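Local coordinates for protein aminoacyltransferase FemA (Staphylococcus aureus, PDB 1LRZ) that builds part of the pentaglycine bridge of the cell-wall peptidoglycan, adding its second and third glycines from glycyl-tRNA, at residues S21-T26 / E324-A329; L34-E39 / Y226-Y231; Y69-R74 / V152-Y157. One frame throughout, in Å; residues are numbered along the deposited sequence.

Contact 1: S21-T26 / E324-A329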
loop_
_atom_site.group_PDB
_atom_site.type_symbol
_atom_site.label_atom_id
_atom_site.label_comp_id
_atom_site.label_asym_id
_atom_site.label_seq_id
_atom_site.Cartn_x
_atom_site.Cartn_y
_atom_site.Cartn_z
ATOM N N SER A 21 -5.800 -0.634 -12.568
ATOM C CA SER A 21 -5.133 -1.827 -13.056
ATOM C C SER A 21 -4.349 -2.213 -11.805
ATOM O O SER A 21 -3.407 -1.531 -11.423
ATOM C CB SER A 21 -4.193 -1.500 -14.221
ATOM O OG SER A 21 -3.426 -0.341 -13.940
ATOM N N HIS A 22 -4.774 -3.286 -11.151
ATOM C CA HIS A 22 -4.154 -3.758 -9.902
ATOM C C HIS A 22 -2.723 -4.248 -10.116
ATOM O O HIS A 22 -2.360 -4.626 -11.236
ATOM C CB HIS A 22 -5.011 -4.889 -9.325
ATOM C CG HIS A 22 -4.802 -5.135 -7.864
ATOM N ND1 HIS A 22 -4.448 -6.370 -7.364
ATOM C CD2 HIS A 22 -4.984 -4.331 -6.787
ATOM C CE1 HIS A 22 -4.429 -6.320 -6.043
ATOM N NE2 HIS A 22 -4.750 -5.094 -5.666
ATOM N N PHE A 23 -1.921 -4.273 -9.048
ATOM C CA PHE A 23 -0.533 -4.710 -9.171
ATOM C C PHE A 23 -0.444 -6.185 -9.563
ATOM O O PHE A 23 0.618 -6.649 -9.964
ATOM C CB PHE A 23 0.275 -4.445 -7.880
ATOM C CG PHE A 23 -0.256 -5.147 -6.651
ATOM C CD1 PHE A 23 -1.093 -4.480 -5.754
ATOM C CD2 PHE A 23 0.090 -6.468 -6.386
ATOM C CE1 PHE A 23 -1.577 -5.118 -4.610
ATOM C CE2 PHE A 23 -0.390 -7.120 -5.240
ATOM C CZ PHE A 23 -1.224 -6.442 -4.353
ATOM N N THR A 24 -1.556 -6.914 -9.444
ATOM C CA THR A 24 -1.597 -8.326 -9.846
ATOM C C THR A 24 -1.849 -8.454 -11.362
ATOM O O THR A 24 -1.731 -9.542 -11.929
ATOM C CB THR A 24 -2.709 -9.105 -9.100
ATOM O OG1 THR A 24 -3.910 -8.322 -9.102
ATOM C CG2 THR A 24 -2.288 -9.406 -7.659
ATOM N N GLN A 25 -2.214 -7.350 -12.013
ATOM C CA GLN A 25 -2.456 -7.354 -13.462
ATOM C C GLN A 25 -1.203 -6.790 -14.134
ATOM O O GLN A 25 -1.263 -5.803 -14.873
ATOM C CB GLN A 25 -3.687 -6.495 -13.811
ATOM C CG GLN A 25 -5.019 -7.119 -13.348
ATOM C CD GLN A 25 -5.298 -8.485 -13.994
ATOM O OE1 GLN A 25 -5.723 -9.444 -13.326
ATOM N NE2 GLN A 25 -5.073 -8.571 -15.294
ATOM N N THR A 26 -0.068 -7.435 -13.871
ATOM C CA THR A 26 1.227 -6.996 -14.404
ATOM C C THR A 26 2.059 -8.167 -14.930
ATOM O O THR A 26 1.793 -9.332 -14.628
ATOM C CB THR A 26 2.079 -6.322 -13.301
ATOM O OG1 THR A 26 2.308 -7.271 -12.250
ATOM C CG2 THR A 26 1.366 -5.106 -12.723
ATOM N N GLU A 324 -0.849 3.542 -8.996
ATOM C CA GLU A 324 -0.799 3.848 -7.569
ATOM C C GLU A 324 0.375 3.202 -6.855
ATOM O O GLU A 324 1.010 2.263 -7.359
ATOM C CB GLU A 324 -2.079 3.336 -6.903
ATOM C CG GLU A 324 -2.237 1.808 -7.104
ATOM C CD GLU A 324 -3.482 1.200 -6.453
ATOM O OE1 GLU A 324 -3.796 0.034 -6.783
ATOM O OE2 GLU A 324 -4.138 1.861 -5.616
ATOM N N VAL A 325 0.644 3.716 -5.662
ATOM C CA VAL A 325 1.659 3.159 -4.793
ATOM C C VAL A 325 0.785 2.457 -3.742
ATOM O O VAL A 325 -0.196 3.039 -3.259
ATOM C CB VAL A 325 2.510 4.256 -4.122
ATOM C CG1 VAL A 325 3.294 3.666 -2.952
ATOM C CG2 VAL A 325 3.482 4.840 -5.147
ATOM N N VAL A 326 1.114 1.211 -3.414
ATOM C CA VAL A 326 0.333 0.464 -2.443
ATOM C C VAL A 326 1.139 0.089 -1.215
ATOM O O VAL A 326 2.214 -0.502 -1.334
ATOM C CB VAL A 326 -0.213 -0.860 -3.047
ATOM C CG1 VAL A 326 -0.924 -1.679 -1.956
ATOM C CG2 VAL A 326 -1.183 -0.568 -4.191
ATOM N N TYR A 327 0.627 0.453 -0.045
ATOM C CA TYR A 327 1.249 0.080 1.224
ATOM C C TYR A 327 0.619 -1.297 1.513
ATOM O O TYR A 327 -0.476 -1.391 2.074
ATOM C CB TYR A 327 0.863 1.075 2.314
ATOM C CG TYR A 327 1.230 0.637 3.711
ATOM C CD1 TYR A 327 2.500 0.134 3.996
ATOM C CD2 TYR A 327 0.318 0.761 4.760
ATOM C CE1 TYR A 327 2.856 -0.234 5.291
ATOM C CE2 TYR A 327 0.666 0.398 6.064
ATOM C CZ TYR A 327 1.933 -0.100 6.320
ATOM O OH TYR A 327 2.275 -0.468 7.603
ATOM N N TYR A 328 1.308 -2.358 1.106
ATOM C CA TYR A 328 0.786 -3.706 1.262
ATOM C C TYR A 328 0.863 -4.294 2.667
ATOM O O TYR A 328 -0.117 -4.836 3.176
ATOM C CB TYR A 328 1.483 -4.648 0.284
ATOM C CG TYR A 328 0.891 -6.035 0.292
ATOM C CD1 TYR A 328 -0.380 -6.272 -0.233
ATOM C CD2 TYR A 328 1.571 -7.099 0.884
ATOM C CE1 TYR A 328 -0.970 -7.542 -0.164
ATOM C CE2 TYR A 328 0.994 -8.375 0.961
ATOM C CZ TYR A 328 -0.277 -8.585 0.435
ATOM O OH TYR A 328 -0.851 -9.834 0.526
ATOM N N ALA A 329 2.022 -4.171 3.296
ATOM C CA ALA A 329 2.227 -4.717 4.625
ATOM C C ALA A 329 3.326 -3.937 5.314
ATOM O O ALA A 329 4.205 -3.365 4.661
ATOM C CB ALA A 329 2.618 -6.189 4.523
#
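The F23 ring has H22 over one face and meets V326 and Y328 obliquely. H22 CE1 lies 3.4 Å above the F23 ring plane, toward the rim. F23 CD1 meets V326 CG2 at 4.2 Å, and F23 CZ meets Y328 CD1 of the second ring at the same distance. At the edge of the imidazole, in its plane, sits T24 OG1.

H22 to Q25 form a type I beta turn, whose F23 packs against strand 325-332 of the large mixed sheet. At Y328 and A329, both facing F317, this strand carries a classic beta bulge. F23 CG stands between its own backbone N and carbonyl carbon (chi1 60°), which sends the ring toward the strand. The F319 ring meets that of F23, and Y364 also packs on F23.

No hydrogen bond joins the two segments; their contact is apolar. Polar atoms bond within 21-26 or elsewhere in the chain. H22 ND1 donates to T24 OG1 at 2.7 Å in a nearly straight bond (168°), and H22 NE2 is hydrogen-bonded to Y364 OH. E324 makes a salt bridge with R360. T26 OG1 caps H29 N and donates to F23 O at 2.9 Å, tilted 33° from the carbonyl plane.

Contact 2: L34-E39 / Y226-Y231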
loop_
_atom_site.group_PDB
_atom_site.type_symbol
_atom_site.label_atom_id
_atom_site.label_comp_id
_atom_site.label_asym_id
_atom_site.label_seq_id
_atom_site.Cartn_x
_atom_site.Cartn_y
_atom_site.Cartn_z
ATOM N N LEU A 34 3.715 -18.026 -12.998
ATOM C CA LEU A 34 4.294 -19.055 -13.854
ATOM C C LEU A 34 5.398 -19.763 -13.074
ATOM O O LEU A 34 5.482 -20.989 -13.075
ATOM C CB LEU A 34 4.890 -18.442 -15.128
ATOM C CG LEU A 34 3.907 -18.065 -16.241
ATOM C CD1 LEU A 34 4.662 -17.457 -17.417
ATOM C CD2 LEU A 34 3.133 -19.311 -16.683
ATOM N N ALA A 35 6.232 -18.974 -12.406
ATOM C CA ALA A 35 7.329 -19.513 -11.620
ATOM C C ALA A 35 6.815 -20.416 -10.503
ATOM O O ALA A 35 7.438 -21.425 -10.184
ATOM C CB ALA A 35 8.160 -18.377 -11.037
ATOM N N GLU A 36 5.682 -20.062 -9.907
ATOM C CA GLU A 36 5.133 -20.875 -8.836
ATOM C C GLU A 36 4.361 -22.071 -9.386
ATOM O O GLU A 36 3.726 -22.803 -8.635
ATOM C CB GLU A 36 4.246 -20.034 -7.915
ATOM C CG GLU A 36 5.009 -18.896 -7.236
ATOM C CD GLU A 36 4.183 -18.139 -6.205
ATOM O OE1 GLU A 36 2.958 -17.989 -6.410
ATOM O OE2 GLU A 36 4.761 -17.679 -5.193
ATOM N N GLY A 37 4.413 -22.264 -10.699
ATOM C CA GLY A 37 3.746 -23.409 -11.298
ATOM C C GLY A 37 2.263 -23.319 -11.608
ATOM O O GLY A 37 1.628 -24.338 -11.893
ATOM N N TYR A 38 1.691 -22.122 -11.559
ATOM C CA TYR A 38 0.270 -21.995 -11.873
ATOM C C TYR A 38 0.043 -21.985 -13.377
ATOM O O TYR A 38 0.883 -21.497 -14.137
ATOM C CB TYR A 38 -0.321 -20.688 -11.323
ATOM C CG TYR A 38 -0.460 -20.627 -9.826
ATOM C CD1 TYR A 38 0.621 -20.282 -9.024
ATOM C CD2 TYR A 38 -1.671 -20.931 -9.213
ATOM C CE1 TYR A 38 0.505 -20.242 -7.641
ATOM C CE2 TYR A 38 -1.805 -20.895 -7.830
ATOM C CZ TYR A 38 -0.709 -20.551 -7.048
ATOM O OH TYR A 38 -0.824 -20.524 -5.675
ATOM N N GLU A 39 -1.090 -22.533 -13.799
ATOM C CA GLU A 39 -1.463 -22.477 -15.197
ATOM C C GLU A 39 -1.865 -21.001 -15.299
ATOM O O GLU A 39 -2.752 -20.544 -14.566
ATOM C CB GLU A 39 -2.676 -23.358 -15.477
ATOM C CG GLU A 39 -3.096 -23.347 -16.943
ATOM C CD GLU A 39 -4.291 -24.239 -17.212
ATOM O OE1 GLU A 39 -4.315 -25.358 -16.647
ATOM O OE2 GLU A 39 -5.196 -23.834 -17.983
ATOM N N TYR A 226 9.749 -12.967 -0.633
ATOM C CA TYR A 226 10.933 -13.181 -1.443
ATOM C C TYR A 226 10.566 -13.213 -2.932
ATOM O O TYR A 226 11.216 -12.558 -3.757
ATOM C CB TYR A 226 11.618 -14.488 -1.038
ATOM C CG TYR A 226 12.773 -14.862 -1.939
ATOM C CD1 TYR A 226 14.035 -14.306 -1.756
ATOM C CD2 TYR A 226 12.595 -15.761 -2.993
ATOM C CE1 TYR A 226 15.098 -14.637 -2.603
ATOM C CE2 TYR A 226 13.648 -16.096 -3.845
ATOM C CZ TYR A 226 14.897 -15.529 -3.644
ATOM O OH TYR A 226 15.942 -15.842 -4.488
ATOM N N ASN A 227 9.520 -13.960 -3.279
ATOM C CA ASN A 227 9.132 -14.059 -4.684
ATOM C C ASN A 227 8.677 -12.732 -5.281
ATOM O O ASN A 227 8.922 -12.471 -6.457
ATOM C CB ASN A 227 8.046 -15.124 -4.889
ATOM C CG ASN A 227 8.588 -16.543 -4.744
ATOM O OD1 ASN A 227 9.778 -16.788 -4.968
ATOM N ND2 ASN A 227 7.716 -17.484 -4.387
ATOM N N ARG A 228 8.026 -11.895 -4.477
ATOM C CA ARG A 228 7.566 -10.596 -4.966
ATOM C C ARG A 228 8.797 -9.746 -5.296
ATOM O O ARG A 228 8.858 -9.099 -6.339
ATOM C CB ARG A 228 6.702 -9.897 -3.909
ATOM C CG ARG A 228 5.467 -10.681 -3.479
ATOM C CD ARG A 228 4.556 -10.902 -4.648
ATOM N NE ARG A 228 3.335 -11.635 -4.313
ATOM C CZ ARG A 228 3.290 -12.907 -3.928
ATOM N NH1 ARG A 228 4.399 -13.629 -3.801
ATOM N NH2 ARG A 228 2.116 -13.479 -3.724
ATOM N N LEU A 229 9.780 -9.746 -4.404
ATOM C CA LEU A 229 11.004 -8.994 -4.655
ATOM C C LEU A 229 11.635 -9.447 -5.960
ATOM O O LEU A 229 11.983 -8.633 -6.813
ATOM C CB LEU A 229 12.019 -9.211 -3.534
ATOM C CG LEU A 229 11.868 -8.402 -2.249
ATOM C CD1 LEU A 229 13.089 -8.673 -1.341
ATOM C CD2 LEU A 229 11.800 -6.917 -2.584
ATOM N N LYS A 230 11.770 -10.761 -6.109
ATOM C CA LYS A 230 12.385 -11.345 -7.293
ATOM C C LYS A 230 11.671 -11.070 -8.619
ATOM O O LYS A 230 12.309 -10.668 -9.589
ATOM C CB LYS A 230 12.526 -12.853 -7.098
ATOM C CG LYS A 230 13.228 -13.577 -8.224
ATOM C CD LYS A 230 13.237 -15.071 -7.950
ATOM C CE LYS A 230 14.005 -15.844 -9.013
ATOM N NZ LYS A 230 13.869 -17.320 -8.795
ATOM N N TYR A 231 10.356 -11.277 -8.665
ATOM C CA TYR A 231 9.625 -11.083 -9.913
ATOM C C TYR A 231 9.037 -9.703 -10.189
ATOM O O TYR A 231 8.846 -9.344 -11.349
ATOM C CB TYR A 231 8.541 -12.155 -10.051
ATOM C CG TYR A 231 9.115 -13.561 -10.067
ATOM C CD1 TYR A 231 9.206 -14.308 -8.892
ATOM C CD2 TYR A 231 9.639 -14.114 -11.241
ATOM C CE1 TYR A 231 9.807 -15.565 -8.875
ATOM C CE2 TYR A 231 10.252 -15.379 -11.237
ATOM C CZ TYR A 231 10.333 -16.092 -10.044
ATOM O OH TYR A 231 10.970 -17.312 -9.997
HETATM O O HOH W 1 3.168 -16.553 -3.326
#
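E36 OE2 is gripped from two directions. N227 ND2 donates to the anti lone pair of E36 OE2, at 3.1 Å. The bond is bent, with an N-H...O angle of 136°, and E36 OE2 lies 28° out of the N227 amide plane. The carboxylate and amide planes are turned 74° against each other. Water 1 donates a second bond to E36 OE2 at 2.7 Å. The same water accepts from R228 NH1 at 3.2 Å, in the plane of the guanidinium and at its edge. The two charges are thus bridged by water: E36 OE2 and R228 NH1 are 4.3 Å apart, too far for a salt bridge. The nearby arginine probably still steadies the carboxylate's negative charge.

E36 comes just after helix 27-35 and faces a turn of helix 222-232. The helix end is a Schellman motif: G37, with positive phi, is its C-prime residue, and Y38 N bonds back to K33 O. The E36 chain runs extended beyond CG, which carries the carboxylate across to the other helix.

Beside this polar pair, A35 CB packs on the hydroxyl end of Y231, in an oblique approach to the ring. A35 CB is 3.2 Å from Y231 OH, a tight fit. K230 CG lies over one face of the Y231 ring, and K230 NZ donates to Y231 OH at 3.1 Å.

Contact 3: Y69-R74 / V152-Y157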
loop_
_atom_site.group_PDB
_atom_site.type_symbol
_atom_site.label_atom_id
_atom_site.label_comp_id
_atom_site.label_asym_id
_atom_site.label_seq_id
_atom_site.Cartn_x
_atom_site.Cartn_y
_atom_site.Cartn_z
ATOM N N TYR A 69 -10.319 -24.403 -11.567
ATOM C CA TYR A 69 -10.857 -23.237 -10.896
ATOM C C TYR A 69 -10.129 -22.055 -11.539
ATOM O O TYR A 69 -8.906 -21.956 -11.440
ATOM C CB TYR A 69 -10.541 -23.307 -9.399
ATOM C CG TYR A 69 -10.545 -21.968 -8.703
ATOM C CD1 TYR A 69 -11.666 -21.153 -8.728
ATOM C CD2 TYR A 69 -9.413 -21.515 -8.022
ATOM C CE1 TYR A 69 -11.672 -19.916 -8.093
ATOM C CE2 TYR A 69 -9.402 -20.273 -7.379
ATOM C CZ TYR A 69 -10.539 -19.479 -7.419
ATOM O OH TYR A 69 -10.539 -18.251 -6.793
ATOM N N PHE A 70 -10.869 -21.195 -12.237
ATOM C CA PHE A 70 -10.274 -20.015 -12.872
ATOM C C PHE A 70 -10.520 -18.768 -12.003
ATOM O O PHE A 70 -11.640 -18.540 -11.528
ATOM C CB PHE A 70 -10.858 -19.796 -14.278
ATOM C CG PHE A 70 -10.088 -20.494 -15.375
ATOM C CD1 PHE A 70 -10.258 -21.856 -15.609
ATOM C CD2 PHE A 70 -9.195 -19.781 -16.180
ATOM C CE1 PHE A 70 -9.545 -22.504 -16.635
ATOM C CE2 PHE A 70 -8.481 -20.414 -17.201
ATOM C CZ PHE A 70 -8.658 -21.780 -17.433
ATOM N N TYR A 71 -9.465 -17.974 -11.811
ATOM C CA TYR A 71 -9.507 -16.753 -10.995
ATOM C C TYR A 71 -8.987 -15.547 -11.808
ATOM O O TYR A 71 -7.934 -15.642 -12.451
ATOM C CB TYR A 71 -8.656 -16.975 -9.728
ATOM C CG TYR A 71 -8.508 -15.753 -8.838
ATOM C CD1 TYR A 71 -9.629 -15.046 -8.398
ATOM C CD2 TYR A 71 -7.243 -15.298 -8.446
ATOM C CE1 TYR A 71 -9.498 -13.910 -7.599
ATOM C CE2 TYR A 71 -7.099 -14.164 -7.646
ATOM C CZ TYR A 71 -8.227 -13.474 -7.230
ATOM O OH TYR A 71 -8.091 -12.335 -6.474
ATOM N N SER A 72 -9.716 -14.424 -11.788
ATOM C CA SER A 72 -9.316 -13.237 -12.559
ATOM C C SER A 72 -8.255 -12.320 -11.937
ATOM O O SER A 72 -7.903 -11.292 -12.520
ATOM C CB SER A 72 -10.546 -12.394 -12.917
ATOM O OG SER A 72 -11.096 -11.780 -11.762
ATOM N N ASN A 73 -7.769 -12.662 -10.748
ATOM C CA ASN A 73 -6.720 -11.874 -10.109
ATOM C C ASN A 73 -6.930 -10.351 -10.075
ATOM O O ASN A 73 -6.050 -9.597 -10.495
ATOM C CB ASN A 73 -5.375 -12.166 -10.794
ATOM C CG ASN A 73 -4.970 -13.637 -10.692
ATOM O OD1 ASN A 73 -5.508 -14.498 -11.402
ATOM N ND2 ASN A 73 -4.028 -13.931 -9.805
ATOM N N ARG A 74 -8.076 -9.902 -9.567
ATOM C CA ARG A 74 -8.390 -8.468 -9.480
ATOM C C ARG A 74 -8.620 -7.805 -10.835
ATOM O O ARG A 74 -8.715 -6.575 -10.931
ATOM C CB ARG A 74 -7.278 -7.713 -8.734
ATOM C CG ARG A 74 -7.448 -7.668 -7.223
ATOM C CD ARG A 74 -8.803 -7.115 -6.879
ATOM N NE ARG A 74 -8.958 -6.704 -5.487
ATOM C CZ ARG A 74 -10.130 -6.355 -4.971
ATOM N NH1 ARG A 74 -10.229 -5.977 -3.703
ATOM N NH2 ARG A 74 -11.211 -6.415 -5.737
ATOM N N VAL A 152 -9.932 -16.354 1.843
ATOM C CA VAL A 152 -9.810 -16.438 0.391
ATOM C C VAL A 152 -10.069 -15.134 -0.356
ATOM O O VAL A 152 -9.224 -14.672 -1.126
ATOM C CB VAL A 152 -10.780 -17.496 -0.181
ATOM C CG1 VAL A 152 -10.576 -17.631 -1.682
ATOM C CG2 VAL A 152 -10.564 -18.823 0.518
ATOM N N LEU A 153 -11.234 -14.542 -0.127
ATOM C CA LEU A 153 -11.604 -13.317 -0.817
ATOM C C LEU A 153 -10.751 -12.103 -0.468
ATOM O O LEU A 153 -10.404 -11.876 0.695
ATOM C CB LEU A 153 -13.081 -13.012 -0.552
ATOM C CG LEU A 153 -14.027 -14.196 -0.774
ATOM C CD1 LEU A 153 -15.467 -13.769 -0.542
ATOM C CD2 LEU A 153 -13.864 -14.721 -2.191
ATOM N N GLN A 154 -10.407 -11.324 -1.491
ATOM C CA GLN A 154 -9.632 -10.103 -1.292
ATOM C C GLN A 154 -10.489 -9.128 -0.468
ATOM O O GLN A 154 -11.720 -9.132 -0.569
ATOM C CB GLN A 154 -9.285 -9.458 -2.646
ATOM C CG GLN A 154 -8.402 -10.286 -3.565
ATOM C CD GLN A 154 -7.138 -10.771 -2.870
ATOM O OE1 GLN A 154 -6.445 -9.997 -2.207
ATOM N NE2 GLN A 154 -6.829 -12.054 -3.024
ATOM N N ILE A 155 -9.840 -8.303 0.351
ATOM C CA ILE A 155 -10.549 -7.323 1.166
ATOM C C ILE A 155 -11.234 -6.328 0.224
ATOM O O ILE A 155 -10.607 -5.814 -0.711
ATOM C CB ILE A 155 -9.568 -6.576 2.117
ATOM C CG1 ILE A 155 -10.320 -5.518 2.925
ATOM C CG2 ILE A 155 -8.456 -5.929 1.326
ATOM C CD1 ILE A 155 -11.465 -6.097 3.758
ATOM N N ARG A 156 -12.518 -6.071 0.471
ATOM C CA ARG A 156 -13.324 -5.175 -0.359
ATOM C C ARG A 156 -13.201 -3.680 -0.065
ATOM O O ARG A 156 -13.804 -2.870 -0.772
ATOM C CB ARG A 156 -14.821 -5.538 -0.280
ATOM C CG ARG A 156 -15.297 -6.703 -1.131
ATOM C CD ARG A 156 -16.839 -6.681 -1.298
ATOM N NE ARG A 156 -17.523 -6.362 -0.046
ATOM C CZ ARG A 156 -18.276 -5.282 0.143
ATOM N NH1 ARG A 156 -18.461 -4.409 -0.845
ATOM N NH2 ARG A 156 -18.824 -5.062 1.329
ATOM N N TYR A 157 -12.435 -3.307 0.955
ATOM C CA TYR A 157 -12.294 -1.893 1.302
ATOM C C TYR A 157 -10.847 -1.417 1.356
ATOM O O TYR A 157 -9.992 -2.087 1.936
ATOM C CB TYR A 157 -12.930 -1.597 2.663
ATOM C CG TYR A 157 -14.392 -1.960 2.797
ATOM C CD1 TYR A 157 -14.796 -3.291 2.980
ATOM C CD2 TYR A 157 -15.374 -0.972 2.775
ATOM C CE1 TYR A 157 -16.155 -3.622 3.141
ATOM C CE2 TYR A 157 -16.725 -1.290 2.934
ATOM C CZ TYR A 157 -17.105 -2.613 3.117
ATOM O OH TYR A 157 -18.437 -2.914 3.298
#
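Q154 is the first residue of 152-157 to meet the other segment, and it touches both Y71 and R74. Its chain bends at chi2 (-52°), which folds the amide back beside the Y71 hydroxyl. Q154 CG lies 3.6 Å from Y71 OH, and Q154 NE2 lies 3.7 Å from the same oxygen. The two side chains cross at about a right angle, with the ring and amide planes 35° apart. The hydroxyl is hydrogen-bonded not to Q154 but to D108 OD1. Over the centre of one face of the Y71 ring sits the backbone N of N73, where strand 67-78 is interrupted.

Q154 CB also meets R74. It lies over one face of the guanidinium, 3.8 Å from R74 NH1.

I155 O is 3.0 Å from R74 NH1, near the guanidinium plane and at its edge, but the angle is too poor for a hydrogen bond.

The R156 side chain starts out away from 69-74; it makes a salt bridge with E392. Y157 opens strand 157-162 of the nine-stranded sheet and packs on I390 and E392. The contact therefore spans the two mixed sheets of this FemABX-family enzyme, from the break in strand 67-78 to the loop leading into strand 157-162.

No hydrogen bond links the segments. The aliphatic carbons of Q154 fill the angle between a tyrosine and an arginine, and D108, which also takes the R74 backbone N, holds both Y71 and R74 from outside. The approach of I155 O to the arginine is probably an electrostatic attraction.

Overall arrangement
From the N terminus the chain first passes 21-26, the loop between helices 8-16 and 27-35, then 34-39 at the end of the second helix, then 69-74 on strand 67-78. Contact 3 closes first, at 152-157, contact 2 next, at 226-231, and contact 1 last, at 324-329. The three loops are nested and none cross. Contact 1 joins the early loop to the nine-stranded sheet, contact 2 joins two helices at the surface, and contact 3 links the seven-stranded sheet to the approach of strand 157-162. Contacts 1 and 3 touch, with T24 OG1 2.9 Å from N73 O. E39 of contact 2 touches F70. Contacts 1 and 2 do not touch; their centres are about 16 Å apart.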